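Local coordinates for beta-N-acetylhexosaminidase (Streptomyces plicatus, PDB 1HP5), which catalyses the hydrolysis of terminal N-acetylhexosamine units from glycans and glycosides, probably with help from the substrate's own acetamido group as in other family 20 enzymes, at residues M163-R168 and W448-S453; T398-K403 and Y460-R465; L314-D319 and R335-V340. One frame throughout, in Å; residues are numbered along the deposited sequence.

In the fold
All three contacts lie in the catalytic domain, a (beta/alpha)8 barrel, and each has at least one residue beside the same bound thiazoline sugar. Along the chain, interaction 3 is nested inside the loop closed by interaction 1 and closes before interaction 2 opens; the segments of interactions 1 and 2 alternate. These two touch, centres about 12 Å apart, through Trp448 with Tyr399 and Asp401. Interaction 3 stands apart, its centre about 21 Å from that of interaction 1 and 28 Å from that of interaction 2. Loops following strands 159-165, 313-315, 389-392 and 440-447 of one parallel sheet bring residues to the sugar; helix 455-462, after the 448-453 loop, carries part of interaction 2.

Interaction 1 (M163-R168 and W448-S453); sequences MLDVSR and WTETLS. With NGT (3ar,5R,6S,7R,7ar-5-hydroxymethyl-2-methyl-5,6,7,7a-tetrahydro-3ah-pyrano[3,2-D]thiazole-6,7-diol), chain F.
Arg168 reaches across to the loop of Trp448 and Glu450 with its guanidinium wedged between protein carboxylates and the bound sugar. CG, set beside the backbone N by chi1 (-83°), lies along the Glu450 side chain, and the bend at chi2 (37°) then carries the charged end toward the sugar. In the guanidinium plane, Arg168 NH1 forms a salt bridge to OD2 of Asp165 at 3.0 Å. Arg168 NH1 also donates to the sugar O4 at 2.8 Å, and NH2 donates to O3 at the same distance. OE2 of Glu450 sits over one guanidinium face, 3.5 Å from Arg168 NH1, and there the attraction is of charges alone; the same OE2 accepts the sugar O4 hydroxyl at 2.6 Å.

Trp448 forms a wall of the pocket. The methyl CE of Met163 stands almost exactly over its six-membered ring, 3.4 Å from the centroid, in a CH-pi contact, and Met163 SD adds a Met-aromatic one. The opposite face receives the sugar, whose C5 and O4 lie against it, and the edge of the ring is met by Asp165 OD2.

Thr449 ties the loop to the strand end. Thr449 OG1 donates to Asp165 O at 2.8 Å from above the carbonyl plane. The N-H of Thr449 points straight (179°) at Asp165 OD2, 3.1 Å from N, on the face of that carboxylate opposite Arg168 NH1. The other oxygen, OD1, accepts from Ser167 N, an Asx turn, and from Arg168 N, which extends it to an Asx motif.

Gln199 and Asp197 hold further edges of Arg168. Its positive charge probably offsets part of the negative charge that Asp165, Glu450 and Asp197 bring together, and the sugar O4, gripped by both Arg168 and Glu450, is read as donor and acceptor at once.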
# COMPACT_ATOMS: atom_id res chain seq x y z
N MET A 163 -2.83 -2.32 -1.46
CA MET A 163 -3.99 -2.03 -2.28
C MET A 163 -5.23 -2.05 -1.41
O MET A 163 -5.33 -2.84 -0.47
CB MET A 163 -4.15 -3.06 -3.40
CG MET A 163 -5.32 -2.75 -4.34
SD MET A 163 -6.03 -4.20 -5.17
CE MET A 163 -7.13 -4.82 -3.86
N LEU A 164 -6.17 -1.16 -1.71
CA LEU A 164 -7.43 -1.15 -0.99
C LEU A 164 -8.53 -1.25 -2.03
O LEU A 164 -8.59 -0.45 -2.97
CB LEU A 164 -7.62 0.13 -0.17
CG LEU A 164 -8.98 0.16 0.56
CD1 LEU A 164 -9.04 -0.98 1.59
CD2 LEU A 164 -9.19 1.50 1.24
N ASP A 165 -9.39 -2.24 -1.87
CA ASP A 165 -10.52 -2.45 -2.76
C ASP A 165 -11.68 -1.59 -2.23
O ASP A 165 -12.20 -1.86 -1.14
CB ASP A 165 -10.89 -3.94 -2.75
CG ASP A 165 -12.23 -4.23 -3.42
OD1 ASP A 165 -12.84 -3.32 -4.01
OD2 ASP A 165 -12.66 -5.41 -3.36
N VAL A 166 -12.06 -0.56 -2.97
CA VAL A 166 -13.17 0.28 -2.54
C VAL A 166 -14.38 0.05 -3.45
O VAL A 166 -15.36 0.78 -3.40
CB VAL A 166 -12.80 1.79 -2.53
CG1 VAL A 166 -11.62 2.02 -1.57
CG2 VAL A 166 -12.46 2.26 -3.94
N SER A 167 -14.29 -1.00 -4.26
CA SER A 167 -15.36 -1.36 -5.18
C SER A 167 -16.37 -2.32 -4.56
O SER A 167 -17.57 -2.14 -4.72
CB SER A 167 -14.78 -1.98 -6.46
OG SER A 167 -13.95 -1.04 -7.14
N ARG A 168 -15.88 -3.35 -3.87
CA ARG A 168 -16.77 -4.33 -3.24
C ARG A 168 -17.55 -3.64 -2.13
O ARG A 168 -18.77 -3.76 -2.06
CB ARG A 168 -15.95 -5.51 -2.71
CG ARG A 168 -15.62 -6.54 -3.79
CD ARG A 168 -15.35 -5.90 -5.16
NE ARG A 168 -15.17 -6.94 -6.18
CZ ARG A 168 -14.06 -7.67 -6.31
NH1 ARG A 168 -13.03 -7.47 -5.50
NH2 ARG A 168 -14.01 -8.63 -7.22
N TRP A 448 -8.75 -6.99 -0.38
CA TRP A 448 -10.03 -7.04 -1.09
C TRP A 448 -11.14 -6.93 -0.06
O TRP A 448 -11.00 -7.41 1.06
CB TRP A 448 -10.16 -8.33 -1.89
CG TRP A 448 -9.04 -8.50 -2.87
CD1 TRP A 448 -7.88 -9.21 -2.68
CD2 TRP A 448 -8.94 -7.90 -4.16
NE1 TRP A 448 -7.07 -9.08 -3.78
CE2 TRP A 448 -7.69 -8.28 -4.70
CE3 TRP A 448 -9.78 -7.07 -4.91
CZ2 TRP A 448 -7.26 -7.86 -5.97
CZ3 TRP A 448 -9.36 -6.65 -6.18
CH2 TRP A 448 -8.11 -7.05 -6.69
N THR A 449 -12.26 -6.33 -0.44
CA THR A 449 -13.32 -6.12 0.53
C THR A 449 -14.68 -6.80 0.35
O THR A 449 -15.71 -6.27 0.79
CB THR A 449 -13.54 -4.60 0.72
OG1 THR A 449 -13.85 -4.01 -0.54
CG2 THR A 449 -12.25 -3.96 1.26
N GLU A 450 -14.70 -7.98 -0.26
CA GLU A 450 -15.97 -8.69 -0.42
C GLU A 450 -16.64 -8.85 0.94
O GLU A 450 -17.85 -8.74 1.05
CB GLU A 450 -15.76 -10.09 -1.02
CG GLU A 450 -15.66 -10.14 -2.53
CD GLU A 450 -14.23 -10.08 -3.02
OE1 GLU A 450 -13.36 -9.53 -2.30
OE2 GLU A 450 -13.97 -10.57 -4.14
N THR A 451 -15.83 -9.10 1.97
CA THR A 451 -16.34 -9.35 3.32
C THR A 451 -16.07 -8.27 4.36
O THR A 451 -16.39 -8.46 5.54
CB THR A 451 -15.74 -10.66 3.88
OG1 THR A 451 -14.36 -10.46 4.20
CG2 THR A 451 -15.85 -11.78 2.86
N LEU A 452 -15.49 -7.15 3.94
CA LEU A 452 -15.16 -6.09 4.88
C LEU A 452 -15.92 -4.80 4.55
O LEU A 452 -15.86 -4.30 3.43
CB LEU A 452 -13.65 -5.84 4.84
CG LEU A 452 -12.83 -7.14 4.90
CD1 LEU A 452 -11.37 -6.84 4.63
CD2 LEU A 452 -13.01 -7.80 6.27
N SER A 453 -16.63 -4.27 5.54
CA SER A 453 -17.41 -3.06 5.30
C SER A 453 -17.09 -1.88 6.21
O SER A 453 -17.64 -0.80 6.01
CB SER A 453 -18.91 -3.39 5.39
OG SER A 453 -19.23 -3.96 6.64
C1 NGT F . -8.88 -12.33 -6.92
C2 NGT F . -9.77 -11.44 -7.84
C3 NGT F . -10.52 -10.33 -7.01
C4 NGT F . -11.07 -10.86 -5.68
C5 NGT F . -9.95 -11.54 -4.87
C6 NGT F . -10.41 -12.11 -3.53
C7 NGT F . -7.70 -10.68 -8.45
C8 NGT F . -6.59 -10.03 -9.23
N2 NGT F . -8.90 -10.80 -8.82
S1 NGT F . -7.29 -11.37 -6.87
O3 NGT F . -11.56 -9.78 -7.80
O4 NGT F . -11.61 -9.77 -4.94
O5 NGT F . -9.35 -12.64 -5.65
O6 NGT F . -9.29 -12.57 -2.76

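Interaction 2 (T398-K403 and Y460-R465); sequences TYLDMK and YMAFPR. With NGT (3ar,5R,6S,7R,7ar-5-hydroxymethyl-2-methyl-5,6,7,7a-tetrahydro-3ah-pyrano[3,2-D]thiazole-6,7-diol), chain F.
Arg465 makes the polar part of this contact, extending its guanidinium from just beyond helix 455-462 to one carbonyl of the 398-403 loop, Met402 O. Arg465 NH1 and NH2 both donate to this single oxygen, NH1 at 2.8 Å and NH2 at 3.1 Å from Met402 O, so one acceptor is held end-on by two nitrogens lying with it in the guanidinium plane. The second N-H of Arg465 NH2 runs nearly straight (177°) to Met461 O at 3.0 Å, in the carbonyl plane and on a lone pair. Three bonds thus fix the rotation of the group and join the loop to the last turn of the helix. The chain bends at chi3 (-61°), which swings the guanidinium back toward Met461. Within the loop, a type I turn from Tyr399 to Met402 is closed by Met402 N and Tyr399 O.

The apolar part centres on Leu400. Its CD2 slides past the base of Arg465, 3.8 Å from CB, as the two side chains run in opposite directions, and its CD1 approaches CB of Ala462 at 4.3 Å.

Met461 adds van der Waals contact with backbone oxygens: folded at chi2 and chi3, it brings its CE methyl 3.4 Å from Leu400 O and close to Met402 O.

Ligand binding comes from the far side of the turn. Asp401 points away from the helix, and its OD2 accepts a hydrogen bond from the sugar O6 at 2.7 Å.

Beyond Ala462 the helix gives way to Phe463 and a cis peptide before Pro464, which returns the chain to Arg465. Helix 173-184 adds Tyr179 against Leu400 and Ala462, Ala445 and Leu447 of barrel strand 440-447 pack against Leu400, and Ser423 of helix 420-424 touches Arg465.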
# COMPACT_ATOMS: atom_id res chain seq x y z
N THR A 398 0.40 -12.58 0.52
CA THR A 398 0.15 -11.19 0.89
C THR A 398 -1.28 -10.65 0.82
O THR A 398 -1.50 -9.46 1.06
CB THR A 398 1.04 -10.26 0.06
OG1 THR A 398 0.59 -10.27 -1.30
CG2 THR A 398 2.49 -10.76 0.10
N TYR A 399 -2.24 -11.50 0.49
CA TYR A 399 -3.64 -11.08 0.42
C TYR A 399 -4.15 -10.91 1.85
O TYR A 399 -4.31 -11.89 2.58
CB TYR A 399 -4.47 -12.12 -0.33
CG TYR A 399 -4.51 -11.89 -1.83
CD1 TYR A 399 -3.39 -11.41 -2.51
CD2 TYR A 399 -5.68 -12.11 -2.56
CE1 TYR A 399 -3.43 -11.14 -3.87
CE2 TYR A 399 -5.73 -11.85 -3.93
CZ TYR A 399 -4.60 -11.35 -4.57
OH TYR A 399 -4.64 -11.02 -5.91
N LEU A 400 -4.40 -9.67 2.24
CA LEU A 400 -4.87 -9.37 3.59
C LEU A 400 -6.31 -9.80 3.83
O LEU A 400 -6.77 -9.85 4.97
CB LEU A 400 -4.69 -7.88 3.88
CG LEU A 400 -3.23 -7.45 3.65
CD1 LEU A 400 -3.06 -5.96 3.90
CD2 LEU A 400 -2.33 -8.26 4.60
N ASP A 401 -7.03 -10.13 2.76
CA ASP A 401 -8.40 -10.57 2.91
C ASP A 401 -8.47 -12.08 3.13
O ASP A 401 -9.54 -12.60 3.42
CB ASP A 401 -9.24 -10.19 1.68
CG ASP A 401 -8.77 -10.89 0.42
OD1 ASP A 401 -7.56 -10.86 0.14
OD2 ASP A 401 -9.62 -11.47 -0.30
N MET A 402 -7.35 -12.77 3.02
CA MET A 402 -7.36 -14.22 3.21
C MET A 402 -7.40 -14.56 4.70
O MET A 402 -6.68 -13.94 5.50
CB MET A 402 -6.13 -14.88 2.56
CG MET A 402 -6.42 -16.24 1.93
SD MET A 402 -7.73 -16.13 0.68
CE MET A 402 -6.95 -14.98 -0.50
N LYS A 403 -8.22 -15.53 5.07
CA LYS A 403 -8.34 -15.95 6.47
C LYS A 403 -7.03 -16.46 7.03
O LYS A 403 -6.20 -17.02 6.30
CB LYS A 403 -9.39 -17.06 6.60
CG LYS A 403 -10.82 -16.61 6.32
CD LYS A 403 -11.81 -17.75 6.50
CE LYS A 403 -13.25 -17.25 6.30
NZ LYS A 403 -14.23 -18.36 6.43
N TYR A 460 -8.39 -5.42 11.39
CA TYR A 460 -8.29 -6.80 11.86
C TYR A 460 -7.68 -7.72 10.81
O TYR A 460 -6.93 -8.64 11.14
CB TYR A 460 -9.66 -7.34 12.26
CG TYR A 460 -9.61 -8.75 12.80
CD1 TYR A 460 -9.13 -9.00 14.09
CD2 TYR A 460 -10.00 -9.83 12.01
CE1 TYR A 460 -9.05 -10.31 14.58
CE2 TYR A 460 -9.92 -11.14 12.49
CZ TYR A 460 -9.45 -11.37 13.77
OH TYR A 460 -9.37 -12.65 14.25
N MET A 461 -7.99 -7.46 9.54
CA MET A 461 -7.47 -8.29 8.46
C MET A 461 -6.12 -7.78 7.96
O MET A 461 -5.31 -8.55 7.43
CB MET A 461 -8.49 -8.35 7.31
CG MET A 461 -9.81 -9.02 7.71
SD MET A 461 -9.59 -10.69 8.37
CE MET A 461 -9.01 -11.58 6.90
N ALA A 462 -5.87 -6.49 8.13
CA ALA A 462 -4.61 -5.90 7.69
C ALA A 462 -3.48 -6.19 8.67
O ALA A 462 -2.35 -6.46 8.26
CB ALA A 462 -4.76 -4.38 7.51
N PHE A 463 -3.78 -6.12 9.97
CA PHE A 463 -2.76 -6.37 11.00
C PHE A 463 -2.94 -7.76 11.60
O PHE A 463 -4.06 -8.19 11.86
CB PHE A 463 -2.85 -5.31 12.10
CG PHE A 463 -2.52 -3.92 11.63
CD1 PHE A 463 -3.46 -3.17 10.92
CD2 PHE A 463 -1.26 -3.38 11.84
CE1 PHE A 463 -3.15 -1.90 10.43
CE2 PHE A 463 -0.92 -2.11 11.35
CZ PHE A 463 -1.87 -1.37 10.65
N PRO A 464 -1.83 -8.44 11.94
CA PRO A 464 -0.41 -8.06 11.83
C PRO A 464 0.37 -8.40 10.56
O PRO A 464 1.59 -8.25 10.55
CB PRO A 464 0.20 -8.75 13.04
CG PRO A 464 -0.49 -10.08 12.97
CD PRO A 464 -1.95 -9.71 12.67
N ARG A 465 -0.29 -8.84 9.50
CA ARG A 465 0.45 -9.18 8.29
C ARG A 465 0.99 -7.99 7.49
O ARG A 465 2.02 -8.11 6.82
CB ARG A 465 -0.40 -10.08 7.38
CG ARG A 465 -0.68 -11.45 7.99
CD ARG A 465 -1.68 -12.26 7.17
NE ARG A 465 -2.97 -11.59 7.08
CZ ARG A 465 -4.08 -12.15 6.59
NH1 ARG A 465 -4.05 -13.40 6.15
NH2 ARG A 465 -5.21 -11.45 6.54
C1 NGT F . -8.88 -12.33 -6.92
C2 NGT F . -9.77 -11.44 -7.84
C3 NGT F . -10.52 -10.33 -7.01
C4 NGT F . -11.07 -10.86 -5.68
C5 NGT F . -9.95 -11.54 -4.87
C6 NGT F . -10.41 -12.11 -3.53
C7 NGT F . -7.70 -10.68 -8.45
C8 NGT F . -6.59 -10.03 -9.23
N2 NGT F . -8.90 -10.80 -8.82
S1 NGT F . -7.29 -11.37 -6.87
O3 NGT F . -11.56 -9.78 -7.80
O4 NGT F . -11.61 -9.77 -4.94
O5 NGT F . -9.35 -12.64 -5.65
O6 NGT F . -9.29 -12.57 -2.76

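Interaction 3 (L314-D319 and R335-V340); sequences LHIGGD and RVQPIV. With NGT (3ar,5R,6S,7R,7ar-5-hydroxymethyl-2-methyl-5,6,7,7a-tetrahydro-3ah-pyrano[3,2-D]thiazole-6,7-diol), chain F.
Ile316 and Val340 meet through their CG2 methyls, 3.9 Å apart, as their side chains cross. Leu314, two residues earlier and facing the same way, sets CB against CG1 of Val340, also at 3.9 Å. At the other end of Ile316, CD1 comes to CG2 of Val336 at 4.2 Å and lies near the aliphatic part of Gln337, whose amide is held by Glu357 and Val359.

Outside this shell, Val347 of strand 346-350 touches both Ile316 and Val340, completing a beta-alpha-beta unit, while Leu305 of helix 292-307 touches Leu314. Past Ile316 the chain turns through two glycines of positive phi; Gly317 N donates to ND1 of His315 at 3.0 Å, in the ring plane, and Gly318 N to Asp252. The turn delivers Asp319 to the sugar, where its OD2 faces the thiazoline N2 and its CB lies 3.5 Å from the methyl C8. An alanine here removes the carboxylate facing N2, and the thiazoline end of the ligand would probably be left less firmly oriented.

No hydrogen bond crosses between the two segments; they meet through aliphatic van der Waals contacts, whereas polar bonds shape the loop that bears the acid.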
# COMPACT_ATOMS: atom_id res chain seq x y z
N LEU A 314 -0.70 3.60 -14.12
CA LEU A 314 -2.13 3.46 -14.36
C LEU A 314 -2.36 1.95 -14.45
O LEU A 314 -1.83 1.27 -15.33
CB LEU A 314 -2.49 4.13 -15.68
CG LEU A 314 -3.89 4.73 -15.84
CD1 LEU A 314 -4.94 3.64 -15.63
CD2 LEU A 314 -4.07 5.87 -14.86
N HIS A 315 -3.16 1.42 -13.52
CA HIS A 315 -3.43 -0.01 -13.46
C HIS A 315 -4.72 -0.33 -14.24
O HIS A 315 -5.78 0.20 -13.92
CB HIS A 315 -3.57 -0.42 -11.99
CG HIS A 315 -3.29 -1.87 -11.71
ND1 HIS A 315 -3.95 -2.90 -12.36
CD2 HIS A 315 -2.48 -2.46 -10.80
CE1 HIS A 315 -3.55 -4.05 -11.86
NE2 HIS A 315 -2.67 -3.82 -10.91
N ILE A 316 -4.62 -1.18 -15.25
CA ILE A 316 -5.79 -1.54 -16.04
C ILE A 316 -6.35 -2.93 -15.72
O ILE A 316 -7.19 -3.46 -16.45
CB ILE A 316 -5.51 -1.46 -17.56
CG1 ILE A 316 -4.33 -2.36 -17.93
CG2 ILE A 316 -5.23 -0.02 -17.96
CD1 ILE A 316 -4.09 -2.47 -19.43
N GLY A 317 -5.87 -3.51 -14.62
CA GLY A 317 -6.35 -4.83 -14.22
C GLY A 317 -6.09 -5.93 -15.23
O GLY A 317 -4.95 -6.21 -15.58
N GLY A 318 -7.16 -6.58 -15.69
CA GLY A 318 -7.02 -7.65 -16.67
C GLY A 318 -7.18 -9.04 -16.09
O GLY A 318 -6.96 -10.04 -16.78
N ASP A 319 -7.58 -9.11 -14.82
CA ASP A 319 -7.76 -10.37 -14.14
C ASP A 319 -9.14 -10.97 -14.36
O ASP A 319 -10.12 -10.26 -14.57
CB ASP A 319 -7.57 -10.19 -12.63
CG ASP A 319 -8.60 -9.24 -12.03
OD1 ASP A 319 -8.73 -8.11 -12.55
OD2 ASP A 319 -9.28 -9.61 -11.04
N ARG A 335 -5.05 -3.31 -27.97
CA ARG A 335 -5.61 -2.00 -28.26
C ARG A 335 -5.62 -1.00 -27.11
O ARG A 335 -5.36 0.18 -27.32
CB ARG A 335 -7.04 -2.17 -28.79
CG ARG A 335 -7.14 -2.96 -30.08
CD ARG A 335 -8.54 -3.51 -30.28
NE ARG A 335 -8.67 -4.24 -31.53
CZ ARG A 335 -9.66 -5.08 -31.81
NH1 ARG A 335 -10.61 -5.32 -30.91
NH2 ARG A 335 -9.70 -5.70 -32.98
N VAL A 336 -5.90 -1.45 -25.89
CA VAL A 336 -5.96 -0.53 -24.76
C VAL A 336 -4.64 -0.09 -24.14
O VAL A 336 -4.52 1.06 -23.71
CB VAL A 336 -6.88 -1.07 -23.64
CG1 VAL A 336 -8.25 -1.38 -24.21
CG2 VAL A 336 -6.26 -2.30 -23.00
N GLN A 337 -3.66 -0.98 -24.08
CA GLN A 337 -2.38 -0.63 -23.47
C GLN A 337 -1.78 0.69 -23.97
O GLN A 337 -1.32 1.51 -23.18
CB GLN A 337 -1.36 -1.75 -23.66
CG GLN A 337 -1.65 -3.02 -22.87
CD GLN A 337 -0.48 -3.99 -22.89
OE1 GLN A 337 0.50 -3.81 -22.17
NE2 GLN A 337 -0.58 -5.01 -23.73
N PRO A 338 -1.77 0.90 -25.30
CA PRO A 338 -1.22 2.14 -25.86
C PRO A 338 -1.93 3.40 -25.33
O PRO A 338 -1.33 4.47 -25.27
CB PRO A 338 -1.42 1.97 -27.36
CG PRO A 338 -1.33 0.48 -27.54
CD PRO A 338 -2.17 -0.02 -26.38
N ILE A 339 -3.20 3.26 -24.97
CA ILE A 339 -3.97 4.39 -24.47
C ILE A 339 -3.33 4.94 -23.21
O ILE A 339 -3.30 6.15 -22.98
CB ILE A 339 -5.43 3.99 -24.18
CG1 ILE A 339 -6.06 3.42 -25.45
CG2 ILE A 339 -6.22 5.20 -23.69
CD1 ILE A 339 -7.51 3.02 -25.30
N VAL A 340 -2.80 4.04 -22.39
CA VAL A 340 -2.15 4.45 -21.16
C VAL A 340 -0.95 5.34 -21.48
O VAL A 340 -0.79 6.42 -20.92
CB VAL A 340 -1.68 3.22 -20.34
CG1 VAL A 340 -0.86 3.66 -19.14
CG2 VAL A 340 -2.90 2.42 -19.88
C1 NGT F . -8.88 -12.33 -6.92
C2 NGT F . -9.77 -11.44 -7.84
C3 NGT F . -10.52 -10.33 -7.01
C4 NGT F . -11.07 -10.86 -5.68
C5 NGT F . -9.95 -11.54 -4.87
C6 NGT F . -10.41 -12.11 -3.53
C7 NGT F . -7.70 -10.68 -8.45
C8 NGT F . -6.59 -10.03 -9.23
N2 NGT F . -8.90 -10.80 -8.82
S1 NGT F . -7.29 -11.37 -6.87
O3 NGT F . -11.56 -9.78 -7.80
O4 NGT F . -11.61 -9.77 -4.94
O5 NGT F . -9.35 -12.64 -5.65
O6 NGT F . -9.29 -12.57 -2.76